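Local atomic coordinates of DNA replication licensing factor MCM related protein (Thermoplasma acidophilum, PDB entry 4ME3), a protein that probably serves, as a whole, as an ATP-driven helicase acting on single-stranded DNA in replication, this chain being its zinc-bearing N-terminal domain. Residues L20-F25 and L81-L86; R26-S31 and F51-D56; V89-N94 and L153-Q158. One frame throughout, in Å; residues are numbered along the deposited sequence.

Contact 1 (L20-F25 and L81-L86); sequences LWRDFF and LQDYLL
R22 reaches out from helix 14-27 to meet D83, near the C-terminal end of helix 69-84, in a salt bridge made through NE. R22 NE lies 2.8 Å from OD2 of D83, which receives it on its syn lone pair, close to the guanidinium plane, though the N-H angle of 134° leaves the bond bent. The arginine chain runs extended from CG to NE and crosses the aspartate at about a right angle, yet guanidinium and carboxylate end up nearly coplanar, 28° apart. A water bonded to R22 NH2, Q82 OE1 and D83 OD1 ties the other carboxylate oxygen to the same guanidinium, and NH1 pairs with D19 on R22's own helix. Next to D83, Y84 brings its OH to 3.8 Å from CB of F25, about one turn on from R22. The hydroxyl's hydrogen bonds go instead to S31 OG and to a water held by the backbone O of R22. A leucine in place of R22 would probably leave D83 without its mate and the water on Q82 with one partner fewer. Chemically, the two helices of the MCM N-terminal helical region meet here through a charged, hydrated edge beside the buried ring of F25.

Contact 2 (R26-S31 and F51-D56); sequences RLYGYS and FRDLED
Y28 and Y30 stand on either side of G29 and both turn their phenols toward helix 51-57, where D53 and D56, one helical turn apart, receive them. The turn that spaces the two rings is a Schellman motif closing helix 14-27: G29, with positive phi, is its C-prime residue, Y30 N reaches back to F25 O and G29 N to R26 O. All of this lies in the helical part of the MCM N-terminal domain.

Y28 has the more extensive contact. From CB, pointing toward the other helix, CG is set anti to the carbonyl carbon (chi1 -78°), which sends the ring across the gap alongside D53. Ring and D53 side chain slide past each other in opposite directions: CD2 of Y28 passes 3.9 Å from CB of D53. Farther out, CE1, CE2 and CZ run beneath the backbone O of D53, which sits over one ring face, 3.8 Å from CZ of Y28 and displaced toward the rim. CE2 and CZ then come up beside OD2 of D56, which lies at the ring edge. At the tip, Y28 OH donates to D56 OD2 at 2.5 Å, a short bond; the D56 carboxylate stands nearly perpendicular to the ring, their planes 87° apart.

The buried Y30 takes a different route. Its OH lies 2.7 Å from D53 OD2, a weak bond whose proton is not settled, while S50 N, at the end of strand 46-50 just before helix 51-57, donates to the same OH. F24 meets both tyrosine rings from helix 14-27. D56 OD2 receives Y28 OH on its anti side, 21° out of the carboxylate plane.

Contact 3 (V89-N94 and L153-Q158); sequences VTQRFN and LTYVEQ
Y155 lays one face of its ring against the backbone of Q91 and R92, with the CA of R92 4.0 Å from the ring centroid and 15° off the normal, a clear CH-pi contact. The carbonyl carbon of Q91 sits over the same ring, nearer its rim, and Q91 O comes within 3.4 Å of Y155 CG at the root of the phenol. The two side chains then part along the ring. Q91 has its CG wedged between backbone N and carbonyl carbon (chi1 60°), and from there the extended chain crosses the tyrosine at about a right angle, bringing Q91 CG to 3.6 Å from CD1 of Y155. R92 takes the other end: its CB lies 3.6 Å from CZ of Y155, and with CG anti to the backbone N (chi1 173°) the extended chain carries R92 CD to 3.5 Å from Y155 OH.

The loop that presents these residues follows helix 69-84 and is folded round an ST motif, T90 OG1 accepting from the backbone N of F93 at 3.0 Å. Its partner, strand 153-157, pairs antiparallel with strand 123-147 in the zinc-bearing part of the OB region, so the contact joins the helical part of the domain to that subdomain. The side chain of L153 comes no nearer than about 9 Å to the zinc ion, which C147, C150, C169 and C172 bind, and does not touch the site.

Both polar ends have partners beyond the two segments: Y155 OH bonds the backbone O of L189, and R92 NE forms a salt bridge with E191. N142 ND2, from strand 123-147, bonds the backbone O of both Q91 and R92.

How the contacts relate
Contacts 1 and 2 both use helix 14-27 and lie with their centres about 12 Å apart inside the helical part of the MCM N-terminal domain; along the chain, contact 2 is nested within the loop that contact 1 closes. They touch directly, F24 packing on L54. Contact 3 comes later in sequence and stands about 19 Å from contact 1 and about 29 Å from contact 2, centre to centre. L81 bridges the first of these gaps by packing on V89 and N94. The order therefore runs from helices tied to one another, through the end of helix 69-84, to the loop seated on the zinc-bearing part of the OB region, linking the helical part to the OB region.

Contact 1 (L20-F25 and L81-L86)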
loop_
_atom_site.group_PDB
_atom_site.type_symbol
_atom_site.label_atom_id
_atom_site.label_comp_id
_atom_site.label_asym_id
_atom_site.label_seq_id
_atom_site.Cartn_x
_atom_site.Cartn_y
_atom_site.Cartn_z
ATOM N N LEU A 20 13.799 -12.014 -8.212
ATOM C CA LEU A 20 12.889 -12.094 -9.349
ATOM C C LEU A 20 12.493 -10.696 -9.846
ATOM O O LEU A 20 12.456 -10.446 -11.053
ATOM C CB LEU A 20 11.653 -12.917 -8.982
ATOM C CG LEU A 20 11.902 -14.425 -8.871
ATOM C CD1 LEU A 20 10.776 -15.115 -8.122
ATOM C CD2 LEU A 20 12.072 -15.038 -10.248
ATOM N N TRP A 21 12.201 -9.787 -8.921
ATOM C CA TRP A 21 11.895 -8.407 -9.297
ATOM C C TRP A 21 13.086 -7.753 -9.985
ATOM O O TRP A 21 12.928 -7.053 -10.984
ATOM C CB TRP A 21 11.516 -7.572 -8.073
ATOM C CG TRP A 21 10.083 -7.698 -7.657
ATOM C CD1 TRP A 21 9.614 -8.234 -6.492
ATOM C CD2 TRP A 21 8.932 -7.278 -8.398
ATOM N NE1 TRP A 21 8.242 -8.175 -6.464
ATOM C CE2 TRP A 21 7.798 -7.590 -7.621
ATOM C CE3 TRP A 21 8.748 -6.670 -9.640
ATOM C CZ2 TRP A 21 6.501 -7.309 -8.044
ATOM C CZ3 TRP A 21 7.461 -6.393 -10.061
ATOM C CH2 TRP A 21 6.354 -6.712 -9.266
ATOM N N ARG A 22 14.279 -7.964 -9.438
ATOM C CA ARG A 22 15.484 -7.346 -9.987
ATOM C C ARG A 22 15.661 -7.680 -11.466
ATOM O O ARG A 22 15.893 -6.793 -12.287
ATOM C CB ARG A 22 16.724 -7.787 -9.207
ATOM C CG ARG A 22 16.847 -7.147 -7.837
ATOM C CD ARG A 22 18.232 -7.344 -7.244
ATOM N NE ARG A 22 18.281 -6.932 -5.847
ATOM C CZ ARG A 22 17.987 -7.721 -4.819
ATOM N NH1 ARG A 22 17.627 -8.983 -5.017
ATOM N NH2 ARG A 22 18.058 -7.251 -3.581
ATOM N N ASP A 23 15.556 -8.959 -11.801
ATOM C CA ASP A 23 15.704 -9.385 -13.186
ATOM C C ASP A 23 14.570 -8.840 -14.043
ATOM O O ASP A 23 14.780 -8.455 -15.193
ATOM C CB ASP A 23 15.729 -10.909 -13.275
ATOM C CG ASP A 23 17.084 -11.494 -12.964
ATOM O OD1 ASP A 23 18.076 -10.736 -12.953
ATOM O OD2 ASP A 23 17.148 -12.721 -12.738
ATOM N N PHE A 24 13.364 -8.805 -13.483
ATOM C CA PHE A 24 12.205 -8.335 -14.230
ATOM C C PHE A 24 12.356 -6.878 -14.667
ATOM O O PHE A 24 12.147 -6.543 -15.836
ATOM C CB PHE A 24 10.922 -8.485 -13.409
ATOM C CG PHE A 24 9.740 -7.819 -14.040
ATOM C CD1 PHE A 24 9.092 -8.408 -15.115
ATOM C CD2 PHE A 24 9.296 -6.591 -13.586
ATOM C CE1 PHE A 24 8.013 -7.788 -15.712
ATOM C CE2 PHE A 24 8.222 -5.965 -14.181
ATOM C CZ PHE A 24 7.578 -6.564 -15.244
ATOM N N PHE A 25 12.709 -6.012 -13.723
ATOM C CA PHE A 25 12.807 -4.587 -14.007
ATOM C C PHE A 25 13.784 -4.351 -15.152
ATOM O O PHE A 25 13.530 -3.538 -16.041
ATOM C CB PHE A 25 13.266 -3.812 -12.770
ATOM C CG PHE A 25 12.228 -3.706 -11.686
ATOM C CD1 PHE A 25 10.896 -3.454 -11.989
ATOM C CD2 PHE A 25 12.589 -3.845 -10.357
ATOM C CE1 PHE A 25 9.952 -3.354 -10.988
ATOM C CE2 PHE A 25 11.647 -3.747 -9.352
ATOM C CZ PHE A 25 10.327 -3.497 -9.670
ATOM N N LEU A 81 13.790 0.884 -3.942
ATOM C CA LEU A 81 14.376 1.793 -2.958
ATOM C C LEU A 81 15.863 1.523 -2.723
ATOM O O LEU A 81 16.657 2.457 -2.591
ATOM C CB LEU A 81 13.617 1.700 -1.638
ATOM C CG LEU A 81 12.234 2.353 -1.637
ATOM C CD1 LEU A 81 11.418 1.878 -0.435
ATOM C CD2 LEU A 81 12.358 3.864 -1.628
ATOM N N GLN A 82 16.235 0.249 -2.672
ATOM C CA GLN A 82 17.610 -0.134 -2.358
ATOM C C GLN A 82 18.542 -0.082 -3.569
ATOM O O GLN A 82 19.681 0.369 -3.460
ATOM C CB GLN A 82 17.640 -1.542 -1.755
ATOM C CG GLN A 82 16.940 -1.651 -0.409
ATOM C CD GLN A 82 16.990 -3.056 0.164
ATOM O OE1 GLN A 82 17.276 -4.022 -0.544
ATOM N NE2 GLN A 82 16.714 -3.175 1.458
ATOM N N ASP A 83 18.060 -0.546 -4.717
ATOM C CA ASP A 83 18.911 -0.687 -5.897
ATOM C C ASP A 83 18.937 0.559 -6.786
ATOM O O ASP A 83 19.937 0.826 -7.456
ATOM C CB ASP A 83 18.461 -1.890 -6.730
ATOM C CG ASP A 83 18.703 -3.216 -6.030
ATOM O OD1 ASP A 83 19.127 -3.214 -4.853
ATOM O OD2 ASP A 83 18.459 -4.267 -6.660
ATOM N N TYR A 84 17.845 1.316 -6.801
ATOM C CA TYR A 84 17.717 2.437 -7.728
ATOM C C TYR A 84 17.719 3.816 -7.069
ATOM O O TYR A 84 18.352 4.740 -7.571
ATOM C CB TYR A 84 16.441 2.292 -8.559
ATOM C CG TYR A 84 16.478 1.166 -9.562
ATOM C CD1 TYR A 84 16.137 -0.128 -9.195
ATOM C CD2 TYR A 84 16.846 1.399 -10.881
ATOM C CE1 TYR A 84 16.163 -1.155 -10.108
ATOM C CE2 TYR A 84 16.874 0.374 -11.804
ATOM C CZ TYR A 84 16.532 -0.900 -11.413
ATOM O OH TYR A 84 16.559 -1.924 -12.331
ATOM N N LEU A 85 17.009 3.961 -5.955
ATOM C CA LEU A 85 16.761 5.287 -5.392
ATOM C C LEU A 85 17.608 5.598 -4.165
ATOM O O LEU A 85 17.480 6.671 -3.579
ATOM C CB LEU A 85 15.282 5.424 -5.026
ATOM C CG LEU A 85 14.293 5.258 -6.181
ATOM C CD1 LEU A 85 12.864 5.284 -5.660
ATOM C CD2 LEU A 85 14.501 6.337 -7.223
ATOM N N LEU A 86 18.483 4.670 -3.796
ATOM C CA LEU A 86 19.130 4.696 -2.488
ATOM C C LEU A 86 19.761 6.039 -2.112
ATOM O O LEU A 86 19.711 6.439 -0.951
ATOM C CB LEU A 86 20.178 3.585 -2.400
ATOM C CG LEU A 86 20.686 3.249 -0.997
ATOM C CD1 LEU A 86 19.531 2.994 -0.035
ATOM C CD2 LEU A 86 21.605 2.041 -1.051
HETATM O O HOH W 1 16.571 -4.339 -11.168
HETATM O O HOH W 2 17.526 -4.700 -3.074
#

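Contact 2 (R26-S31 and F51-D56)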
loop_
_atom_site.group_PDB
_atom_site.type_symbol
_atom_site.label_atom_id
_atom_site.label_comp_id
_atom_site.label_asym_id
_atom_site.label_seq_id
_atom_site.Cartn_x
_atom_site.Cartn_y
_atom_site.Cartn_z
ATOM N N ARG A 26 14.900 -5.074 -15.129
ATOM C CA ARG A 26 15.921 -4.929 -16.162
ATOM C C ARG A 26 15.459 -5.510 -17.494
ATOM O O ARG A 26 15.481 -4.828 -18.522
ATOM C CB ARG A 26 17.219 -5.615 -15.730
ATOM C CG ARG A 26 18.378 -5.355 -16.678
ATOM C CD ARG A 26 19.610 -6.178 -16.331
ATOM N NE ARG A 26 19.394 -7.091 -15.210
ATOM C CZ ARG A 26 19.573 -6.776 -13.931
ATOM N NH1 ARG A 26 19.966 -5.557 -13.579
ATOM N NH2 ARG A 26 19.353 -7.685 -12.991
ATOM N N LEU A 27 15.045 -6.773 -17.469
ATOM C CA LEU A 27 14.658 -7.491 -18.681
ATOM C C LEU A 27 13.589 -6.765 -19.482
ATOM O O LEU A 27 13.661 -6.712 -20.707
ATOM C CB LEU A 27 14.135 -8.885 -18.332
ATOM C CG LEU A 27 15.123 -10.043 -18.317
ATOM C CD1 LEU A 27 14.392 -11.298 -17.873
ATOM C CD2 LEU A 27 15.760 -10.243 -19.689
ATOM N N TYR A 28 12.590 -6.213 -18.795
ATOM C CA TYR A 28 11.448 -5.615 -19.481
ATOM C C TYR A 28 11.528 -4.097 -19.628
ATOM O O TYR A 28 10.554 -3.453 -20.019
ATOM C CB TYR A 28 10.142 -6.063 -18.817
ATOM C CG TYR A 28 9.790 -7.463 -19.245
ATOM C CD1 TYR A 28 10.360 -8.564 -18.622
ATOM C CD2 TYR A 28 8.938 -7.687 -20.317
ATOM C CE1 TYR A 28 10.068 -9.841 -19.030
ATOM C CE2 TYR A 28 8.641 -8.966 -20.733
ATOM C CZ TYR A 28 9.209 -10.038 -20.087
ATOM O OH TYR A 28 8.919 -11.315 -20.498
ATOM N N GLY A 29 12.701 -3.539 -19.337
ATOM C CA GLY A 29 13.008 -2.165 -19.695
ATOM C C GLY A 29 12.453 -1.112 -18.760
ATOM O O GLY A 29 12.233 0.029 -19.168
ATOM N N TYR A 30 12.231 -1.480 -17.503
ATOM C CA TYR A 30 11.681 -0.542 -16.528
ATOM C C TYR A 30 12.761 0.360 -15.930
ATOM O O TYR A 30 12.458 1.406 -15.363
ATOM C CB TYR A 30 10.935 -1.294 -15.424
ATOM C CG TYR A 30 9.569 -1.784 -15.859
ATOM C CD1 TYR A 30 8.458 -0.953 -15.783
ATOM C CD2 TYR A 30 9.394 -3.065 -16.363
ATOM C CE1 TYR A 30 7.212 -1.388 -16.191
ATOM C CE2 TYR A 30 8.147 -3.510 -16.771
ATOM C CZ TYR A 30 7.063 -2.670 -16.682
ATOM O OH TYR A 30 5.827 -3.114 -17.096
ATOM N N SER A 31 14.022 -0.036 -16.073
ATOM C CA SER A 31 15.127 0.710 -15.475
ATOM C C SER A 31 15.142 2.175 -15.901
ATOM O O SER A 31 15.395 3.057 -15.079
ATOM C CB SER A 31 16.462 0.052 -15.825
ATOM O OG SER A 31 16.518 -1.272 -15.324
ATOM N N PHE A 51 0.902 -6.052 -15.845
ATOM C CA PHE A 51 0.746 -7.458 -15.525
ATOM C C PHE A 51 1.034 -8.317 -16.754
ATOM O O PHE A 51 1.440 -9.471 -16.628
ATOM C CB PHE A 51 -0.650 -7.759 -14.984
ATOM C CG PHE A 51 -0.773 -9.133 -14.411
ATOM C CD1 PHE A 51 -0.248 -9.420 -13.160
ATOM C CD2 PHE A 51 -1.380 -10.148 -15.128
ATOM C CE1 PHE A 51 -0.346 -10.687 -12.628
ATOM C CE2 PHE A 51 -1.476 -11.421 -14.601
ATOM C CZ PHE A 51 -0.960 -11.689 -13.350
ATOM N N ARG A 52 0.834 -7.743 -17.937
ATOM C CA ARG A 52 1.136 -8.435 -19.188
ATOM C C ARG A 52 2.622 -8.772 -19.261
ATOM O O ARG A 52 3.004 -9.850 -19.720
ATOM C CB ARG A 52 0.768 -7.564 -20.392
ATOM C CG ARG A 52 -0.680 -7.098 -20.441
ATOM C CD ARG A 52 -0.818 -5.908 -21.382
ATOM N NE ARG A 52 -2.184 -5.390 -21.439
ATOM C CZ ARG A 52 -2.512 -4.186 -21.902
ATOM N NH1 ARG A 52 -1.575 -3.357 -22.346
ATOM N NH2 ARG A 52 -3.780 -3.804 -21.915
ATOM N N ASP A 53 3.457 -7.834 -18.825
ATOM C CA ASP A 53 4.900 -8.060 -18.772
ATOM C C ASP A 53 5.243 -9.117 -17.726
ATOM O O ASP A 53 6.057 -10.003 -17.975
ATOM C CB ASP A 53 5.643 -6.756 -18.466
ATOM C CG ASP A 53 5.608 -5.773 -19.624
ATOM O OD1 ASP A 53 5.285 -6.194 -20.756
ATOM O OD2 ASP A 53 5.912 -4.583 -19.401
ATOM N N LEU A 54 4.626 -9.022 -16.550
ATOM C CA LEU A 54 4.884 -9.986 -15.485
ATOM C C LEU A 54 4.543 -11.411 -15.918
ATOM O O LEU A 54 5.309 -12.342 -15.673
ATOM C CB LEU A 54 4.099 -9.614 -14.223
ATOM C CG LEU A 54 4.613 -8.384 -13.471
ATOM C CD1 LEU A 54 3.568 -7.876 -12.482
ATOM C CD2 LEU A 54 5.923 -8.688 -12.749
ATOM N N GLU A 55 3.388 -11.582 -16.552
ATOM C CA GLU A 55 2.979 -12.898 -17.046
ATOM C C GLU A 55 3.975 -13.447 -18.065
ATOM O O GLU A 55 4.319 -14.631 -18.039
ATOM C CB GLU A 55 1.589 -12.826 -17.681
ATOM C CG GLU A 55 0.506 -13.523 -16.874
ATOM C CD GLU A 55 -0.865 -13.403 -17.511
ATOM O OE1 GLU A 55 -1.040 -12.540 -18.399
ATOM O OE2 GLU A 55 -1.768 -14.173 -17.123
ATOM N N ASP A 56 4.430 -12.580 -18.962
ATOM C CA ASP A 56 5.385 -12.963 -19.998
ATOM C C ASP A 56 6.720 -13.372 -19.384
ATOM O O ASP A 56 7.424 -14.241 -19.904
ATOM C CB ASP A 56 5.597 -11.798 -20.963
ATOM C CG ASP A 56 6.263 -12.224 -22.249
ATOM O OD1 ASP A 56 5.600 -12.917 -23.051
ATOM O OD2 ASP A 56 7.439 -11.859 -22.463
#

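Contact 3 (V89-N94 and L153-Q158)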
loop_
_atom_site.group_PDB
_atom_site.type_symbol
_atom_site.label_atom_id
_atom_site.label_comp_id
_atom_site.label_asym_id
_atom_site.label_seq_id
_atom_site.Cartn_x
_atom_site.Cartn_y
_atom_site.Cartn_z
ATOM N N VAL A 89 17.190 8.280 -0.726
ATOM C CA VAL A 89 16.400 7.689 0.349
ATOM C C VAL A 89 17.059 7.939 1.701
ATOM O O VAL A 89 18.278 7.855 1.828
ATOM C CB VAL A 89 16.252 6.165 0.154
ATOM C CG1 VAL A 89 15.643 5.514 1.389
ATOM C CG2 VAL A 89 15.419 5.865 -1.083
ATOM N N THR A 90 16.248 8.246 2.710
ATOM C CA THR A 90 16.744 8.410 4.073
ATOM C C THR A 90 15.858 7.626 5.033
ATOM O O THR A 90 14.895 6.988 4.609
ATOM C CB THR A 90 16.768 9.890 4.494
ATOM O OG1 THR A 90 15.433 10.408 4.503
ATOM C CG2 THR A 90 17.611 10.709 3.528
ATOM N N GLN A 91 16.179 7.667 6.323
ATOM C CA GLN A 91 15.365 6.975 7.317
ATOM C C GLN A 91 13.945 7.536 7.321
ATOM O O GLN A 91 12.998 6.850 7.709
ATOM C CB GLN A 91 15.984 7.090 8.714
ATOM C CG GLN A 91 16.137 8.513 9.224
ATOM C CD GLN A 91 16.586 8.566 10.674
ATOM O OE1 GLN A 91 16.702 7.536 11.340
ATOM N NE2 GLN A 91 16.840 9.773 11.171
ATOM N N ARG A 92 13.806 8.781 6.877
ATOM C CA ARG A 92 12.506 9.443 6.834
ATOM C C ARG A 92 11.832 9.295 5.478
ATOM O O ARG A 92 10.664 8.917 5.396
ATOM C CB ARG A 92 12.657 10.927 7.152
ATOM C CG ARG A 92 11.375 11.721 6.959
ATOM C CD ARG A 92 11.508 13.136 7.501
ATOM N NE ARG A 92 10.249 13.870 7.412
ATOM C CZ ARG A 92 10.059 15.096 7.888
ATOM N NH1 ARG A 92 11.048 15.737 8.494
ATOM N NH2 ARG A 92 8.876 15.681 7.764
ATOM N N PHE A 93 12.569 9.610 4.417
ATOM C CA PHE A 93 12.018 9.585 3.066
ATOM C C PHE A 93 12.298 8.248 2.398
ATOM O O PHE A 93 13.285 8.100 1.679
ATOM C CB PHE A 93 12.603 10.724 2.229
ATOM C CG PHE A 93 12.348 12.086 2.804
ATOM C CD1 PHE A 93 11.090 12.658 2.727
ATOM C CD2 PHE A 93 13.363 12.792 3.434
ATOM C CE1 PHE A 93 10.846 13.911 3.260
ATOM C CE2 PHE A 93 13.126 14.044 3.966
ATOM C CZ PHE A 93 11.866 14.604 3.880
ATOM N N ASN A 94 11.419 7.278 2.640
ATOM C CA ASN A 94 11.587 5.938 2.099
ATOM C C ASN A 94 10.277 5.344 1.591
ATOM O O ASN A 94 10.121 4.125 1.548
ATOM C CB ASN A 94 12.193 5.013 3.155
ATOM C CG ASN A 94 11.336 4.906 4.402
ATOM O OD1 ASN A 94 10.238 5.466 4.472
ATOM N ND2 ASN A 94 11.830 4.179 5.394
ATOM N N LEU A 153 16.336 9.582 16.681
ATOM C CA LEU A 153 15.069 9.276 16.027
ATOM C C LEU A 153 15.039 7.876 15.431
ATOM O O LEU A 153 15.895 7.508 14.629
ATOM C CB LEU A 153 14.783 10.295 14.927
ATOM C CG LEU A 153 14.589 11.736 15.391
ATOM C CD1 LEU A 153 14.452 12.653 14.191
ATOM C CD2 LEU A 153 13.372 11.848 16.299
ATOM N N THR A 154 14.035 7.105 15.833
ATOM C CA THR A 154 13.755 5.809 15.237
ATOM C C THR A 154 12.481 5.927 14.417
ATOM O O THR A 154 11.436 6.321 14.937
ATOM C CB THR A 154 13.546 4.734 16.316
ATOM O OG1 THR A 154 14.761 4.548 17.050
ATOM C CG2 THR A 154 13.123 3.405 15.696
ATOM N N TYR A 155 12.562 5.597 13.135
ATOM C CA TYR A 155 11.394 5.663 12.270
ATOM C C TYR A 155 10.726 4.299 12.163
ATOM O O TYR A 155 11.396 3.280 12.012
ATOM C CB TYR A 155 11.780 6.186 10.885
ATOM C CG TYR A 155 11.909 7.694 10.822
ATOM C CD1 TYR A 155 13.092 8.325 11.181
ATOM C CD2 TYR A 155 10.844 8.483 10.409
ATOM C CE1 TYR A 155 13.211 9.701 11.131
ATOM C CE2 TYR A 155 10.954 9.862 10.353
ATOM C CZ TYR A 155 12.142 10.464 10.715
ATOM O OH TYR A 155 12.255 11.835 10.661
ATOM N N VAL A 156 9.401 4.286 12.258
ATOM C CA VAL A 156 8.635 3.051 12.141
ATOM C C VAL A 156 7.520 3.228 11.122
ATOM O O VAL A 156 6.687 4.124 11.252
ATOM C CB VAL A 156 8.010 2.644 13.485
ATOM C CG1 VAL A 156 7.261 1.321 13.343
ATOM C CG2 VAL A 156 9.076 2.545 14.563
ATOM N N GLU A 157 7.508 2.372 10.105
ATOM C CA GLU A 157 6.452 2.402 9.104
ATOM C C GLU A 157 5.127 2.006 9.741
ATOM O O GLU A 157 5.069 1.078 10.550
ATOM C CB GLU A 157 6.775 1.454 7.947
ATOM C CG GLU A 157 5.739 1.473 6.838
ATOM C CD GLU A 157 6.020 0.450 5.756
ATOM O OE1 GLU A 157 7.094 -0.184 5.799
ATOM O OE2 GLU A 157 5.165 0.274 4.863
ATOM N N GLN A 158 4.066 2.714 9.370
ATOM C CA GLN A 158 2.740 2.457 9.912
ATOM C C GLN A 158 1.888 1.715 8.889
ATOM O O GLN A 158 1.815 2.107 7.727
ATOM C CB GLN A 158 2.069 3.772 10.299
ATOM C CG GLN A 158 2.877 4.593 11.277
ATOM C CD GLN A 158 3.057 3.891 12.605
ATOM O OE1 GLN A 158 2.088 3.443 13.213
ATOM N NE2 GLN A 158 4.302 3.781 13.056
#